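Local coordinates for beta-galactosidase (Geobacillus stearothermophilus, PDB 4OIF), which probably hydrolyses terminal non-reducing beta-D-galactose residues from beta-D-galactosides as a zinc-containing, trimeric glycoside hydrolase of family 42, at residues H463-Y468 against I484-E489; I643-F646 against K650-V653. All coordinates share one frame; numbering follows the deposited sequence.

Contact 1: H463-Y468 against I484-E489; sequences HDFSRY and IARLKE
The guanidinium of R486 lies nearly flat over one face of the F465 ring, a stack that shows how a helix arginine can lie over an aromatic from a neighbouring loop. The planes are only 20° apart and the group centres 4.2 Å, and R486 CZ stands 24° off the ring normal, so the pair also qualifies as a cation-pi interaction. R486 NH2 sits above the middle of the ring, while R486 NH1 approaches F465 CZ at 3.9 Å. At the guanidinium edge, near its plane, lies the carbonyl oxygen of H463, but its angle to R486 NH2 is poor for a hydrogen bond; R486 NH1 is bonded to the carbonyl oxygen of K461. The bend of the arginine chain at chi3 (64°) folds its end back over the ring, and R486 CB meets F465 CE2 at 3.9 Å. Helix 481-492, which carries R486, belongs to a beta-alpha-beta crossover between the parallel strands 470-473 and 496-500 of the middle domain, and residues 463-468 lie in the loop that leads from strand 456-459 into strand 470-473. F465 lies between loop, sheet and helix, touching I459 and L471 as well. From the helix, L487 reaches it obliquely: its methyl CD2 comes to 3.5 Å from F465 CE2, and the same leucine packs on L471 and M524.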
# COMPACT_ATOMS: atom_id res chain seq x y z
N HIS A 463 -33.40 20.45 -7.60
CA HIS A 463 -34.27 21.12 -6.62
C HIS A 463 -34.59 22.55 -7.02
O HIS A 463 -33.86 23.20 -7.76
CB HIS A 463 -33.62 21.16 -5.23
CG HIS A 463 -33.78 19.90 -4.45
ND1 HIS A 463 -33.06 18.75 -4.74
CD2 HIS A 463 -34.56 19.60 -3.39
CE1 HIS A 463 -33.40 17.80 -3.89
NE2 HIS A 463 -34.31 18.29 -3.06
N ASP A 464 -35.70 23.03 -6.47
CA ASP A 464 -36.11 24.41 -6.61
C ASP A 464 -35.21 25.32 -5.79
O ASP A 464 -35.29 25.33 -4.56
CB ASP A 464 -37.56 24.54 -6.18
CG ASP A 464 -38.17 25.88 -6.54
OD1 ASP A 464 -37.42 26.85 -6.77
OD2 ASP A 464 -39.42 25.94 -6.58
N PHE A 465 -34.36 26.10 -6.45
CA PHE A 465 -33.47 27.02 -5.74
C PHE A 465 -34.25 28.14 -5.06
O PHE A 465 -33.88 28.62 -3.98
CB PHE A 465 -32.45 27.63 -6.69
CG PHE A 465 -31.48 26.66 -7.27
CD1 PHE A 465 -31.28 25.42 -6.67
CD2 PHE A 465 -30.76 26.98 -8.41
CE1 PHE A 465 -30.38 24.52 -7.20
CE2 PHE A 465 -29.86 26.08 -8.94
CZ PHE A 465 -29.66 24.85 -8.33
N SER A 466 -35.33 28.56 -5.71
CA SER A 466 -36.04 29.78 -5.32
C SER A 466 -36.69 29.70 -3.95
O SER A 466 -37.11 30.70 -3.40
CB SER A 466 -37.10 30.09 -6.37
OG SER A 466 -38.03 29.03 -6.41
N ARG A 467 -36.75 28.50 -3.38
CA ARG A 467 -37.40 28.31 -2.09
C ARG A 467 -36.49 28.68 -0.92
O ARG A 467 -36.91 28.67 0.24
CB ARG A 467 -37.88 26.87 -1.95
CG ARG A 467 -38.64 26.37 -3.17
CD ARG A 467 -39.79 25.47 -2.77
NE ARG A 467 -40.82 26.18 -2.02
CZ ARG A 467 -41.89 25.61 -1.47
NH1 ARG A 467 -42.07 24.30 -1.59
NH2 ARG A 467 -42.77 26.34 -0.80
N TYR A 468 -35.23 29.01 -1.22
CA TYR A 468 -34.26 29.32 -0.16
C TYR A 468 -33.80 30.77 -0.19
O TYR A 468 -33.78 31.40 -1.25
CB TYR A 468 -33.06 28.38 -0.26
CG TYR A 468 -33.47 26.93 -0.27
CD1 TYR A 468 -33.70 26.24 0.92
CD2 TYR A 468 -33.66 26.25 -1.46
CE1 TYR A 468 -34.10 24.93 0.92
CE2 TYR A 468 -34.06 24.93 -1.47
CZ TYR A 468 -34.27 24.28 -0.28
OH TYR A 468 -34.68 22.96 -0.31
N ILE A 484 -26.11 26.95 -14.36
CA ILE A 484 -25.64 28.33 -14.25
C ILE A 484 -26.78 29.32 -14.44
O ILE A 484 -26.93 30.25 -13.67
CB ILE A 484 -24.52 28.64 -15.26
CG1 ILE A 484 -23.21 27.97 -14.86
CG2 ILE A 484 -24.28 30.14 -15.34
CD1 ILE A 484 -22.12 28.08 -15.93
N ALA A 485 -27.60 29.12 -15.47
CA ALA A 485 -28.73 30.00 -15.72
C ALA A 485 -29.69 29.98 -14.54
O ALA A 485 -30.21 31.02 -14.12
CB ALA A 485 -29.45 29.61 -17.01
N ARG A 486 -29.93 28.79 -13.99
CA ARG A 486 -30.80 28.72 -12.82
C ARG A 486 -30.21 29.50 -11.64
O ARG A 486 -30.92 30.24 -10.96
CB ARG A 486 -31.08 27.26 -12.45
CG ARG A 486 -31.92 26.55 -13.50
CD ARG A 486 -31.96 25.07 -13.29
NE ARG A 486 -32.62 24.75 -12.03
CZ ARG A 486 -32.21 23.81 -11.18
NH1 ARG A 486 -31.12 23.09 -11.44
NH2 ARG A 486 -32.88 23.61 -10.06
N LEU A 487 -28.91 29.38 -11.42
CA LEU A 487 -28.23 30.14 -10.37
C LEU A 487 -28.40 31.64 -10.60
O LEU A 487 -28.67 32.41 -9.66
CB LEU A 487 -26.75 29.76 -10.32
CG LEU A 487 -26.49 28.31 -9.91
CD1 LEU A 487 -25.01 27.94 -10.02
CD2 LEU A 487 -27.03 28.03 -8.50
N LYS A 488 -28.25 32.04 -11.85
CA LYS A 488 -28.37 33.42 -12.26
C LYS A 488 -29.76 33.96 -11.89
O LYS A 488 -29.88 35.00 -11.23
CB LYS A 488 -28.10 33.53 -13.76
CG LYS A 488 -28.02 34.93 -14.32
CD LYS A 488 -27.99 34.86 -15.83
CE LYS A 488 -27.80 36.23 -16.46
NZ LYS A 488 -28.04 36.14 -17.93
N GLU A 489 -30.79 33.24 -12.31
CA GLU A 489 -32.16 33.63 -11.96
C GLU A 489 -32.37 33.70 -10.46
O GLU A 489 -33.03 34.61 -9.95
CB GLU A 489 -33.18 32.67 -12.56
CG GLU A 489 -33.40 32.89 -14.05
CD GLU A 489 -33.94 34.28 -14.35
OE1 GLU A 489 -35.16 34.49 -14.18
OE2 GLU A 489 -33.14 35.16 -14.75

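Contact 2: I643-F646 against K650-V653; sequences IMNF and KQAV
N645 points its side chain across at Q651, and the amide can be followed outward from CB. With CG anti to the backbone N (chi1 -177°), the chain extends from N645 CB toward the opposing strand, and N645 CG arrives 4.0 Å from Q651 CB. There the amide divides. Its nitrogen, N645 ND2, rests at 3.6 Å against the aliphatic Q651 CB, a van der Waals contact, and takes its hydrogen-bond partners beyond both segments, in the backbone oxygens of E649 and D675. Its oxygen, N645 OD1, is bonded to T647 OG1 in the connecting turn and lies 4.0 Å from Q651 NE2, which makes a weak bond to the same hydroxyl. The two amide planes stand almost perpendicular, at 89°. Two residues before N645 and two after Q651, I643 CG2 faces both methyls of V653, with CG2 to CG2 at 4.2 Å, and L674 touches both residues. No hydrogen bond joins the segments directly: strand 638-645 pairs within a five-stranded antiparallel sheet and strand 651-655 within a three-stranded one, so the chain passes from one sheet to the other as a beta-arch rather than a hairpin, and their side chains meet between the sheets. The chemistry is accordingly split, with methyls packed between I643 and V653 and, at the arch, a buried asparagine amide whose oxygen and nitrogen are bonded to T647, E649 and D675, which probably fixes the rotation of the amide.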
# COMPACT_ATOMS: atom_id res chain seq x y z
N ILE A 643 -33.36 18.59 21.88
CA ILE A 643 -32.18 19.18 22.49
C ILE A 643 -31.21 18.07 22.87
O ILE A 643 -31.43 17.32 23.82
CB ILE A 643 -32.54 20.04 23.71
CG1 ILE A 643 -33.71 20.97 23.37
CG2 ILE A 643 -31.32 20.81 24.18
CD1 ILE A 643 -34.25 21.79 24.57
N MET A 644 -30.11 17.96 22.12
CA MET A 644 -29.24 16.80 22.18
C MET A 644 -27.82 17.14 22.65
O MET A 644 -27.12 17.96 22.06
CB MET A 644 -29.20 16.13 20.80
CG MET A 644 -30.58 15.73 20.30
SD MET A 644 -30.62 15.28 18.55
CE MET A 644 -30.29 16.85 17.76
N ASN A 645 -27.40 16.51 23.74
CA ASN A 645 -26.05 16.74 24.25
C ASN A 645 -25.04 15.78 23.64
O ASN A 645 -24.87 14.67 24.12
CB ASN A 645 -26.04 16.62 25.78
CG ASN A 645 -24.68 16.94 26.38
OD1 ASN A 645 -23.74 17.33 25.68
ND2 ASN A 645 -24.57 16.77 27.70
N PHE A 646 -24.37 16.22 22.58
CA PHE A 646 -23.35 15.39 21.95
C PHE A 646 -21.97 15.61 22.58
O PHE A 646 -20.96 15.66 21.87
CB PHE A 646 -23.31 15.64 20.44
CG PHE A 646 -24.40 14.94 19.66
CD1 PHE A 646 -24.37 13.56 19.48
CD2 PHE A 646 -25.46 15.66 19.09
CE1 PHE A 646 -25.37 12.90 18.75
CE2 PHE A 646 -26.45 15.01 18.37
CZ PHE A 646 -26.41 13.62 18.20
N LYS A 650 -21.70 17.39 31.65
CA LYS A 650 -22.92 18.08 32.01
C LYS A 650 -23.01 19.37 31.22
O LYS A 650 -22.00 19.97 30.84
CB LYS A 650 -22.98 18.35 33.51
CG LYS A 650 -23.34 17.13 34.34
CD LYS A 650 -23.46 17.47 35.82
CE LYS A 650 -23.32 16.23 36.69
NZ LYS A 650 -24.29 15.19 36.25
N GLN A 651 -24.24 19.79 30.96
CA GLN A 651 -24.44 20.84 29.99
C GLN A 651 -25.66 21.71 30.31
O GLN A 651 -26.80 21.24 30.28
CB GLN A 651 -24.55 20.20 28.62
CG GLN A 651 -24.11 21.10 27.53
CD GLN A 651 -22.63 21.41 27.56
OE1 GLN A 651 -22.25 22.57 27.68
NE2 GLN A 651 -21.80 20.39 27.41
N ALA A 652 -25.42 22.98 30.62
CA ALA A 652 -26.50 23.90 30.96
C ALA A 652 -27.12 24.49 29.70
O ALA A 652 -26.42 24.99 28.82
CB ALA A 652 -26.01 25.02 31.87
N VAL A 653 -28.43 24.44 29.64
CA VAL A 653 -29.16 24.77 28.44
C VAL A 653 -30.25 25.73 28.90
O VAL A 653 -30.65 25.66 30.05
CB VAL A 653 -29.68 23.46 27.77
CG1 VAL A 653 -31.12 23.56 27.34
CG2 VAL A 653 -28.74 23.00 26.65

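How the contacts relate
Contact 1 and contact 2 follow one another along the chain, the first closing before the second opens, and their centres lie 37 Å apart, with nearest atoms about 19 Å apart and no touch. They share no helix, strand or sheet. Segments 463-468 and 484-489 belong to the middle, trimerisation domain, where a helix and a loop pack beside a mixed sheet; segments 643-646 and 650-653 belong to the C-terminal domain, where two antiparallel sheets face each other. No other subunit touches either pair, and both are away from the zinc and the predicted active-site residues, so each joins parts of a single domain: a loop to a helix in the first, strands of two sheets in the second.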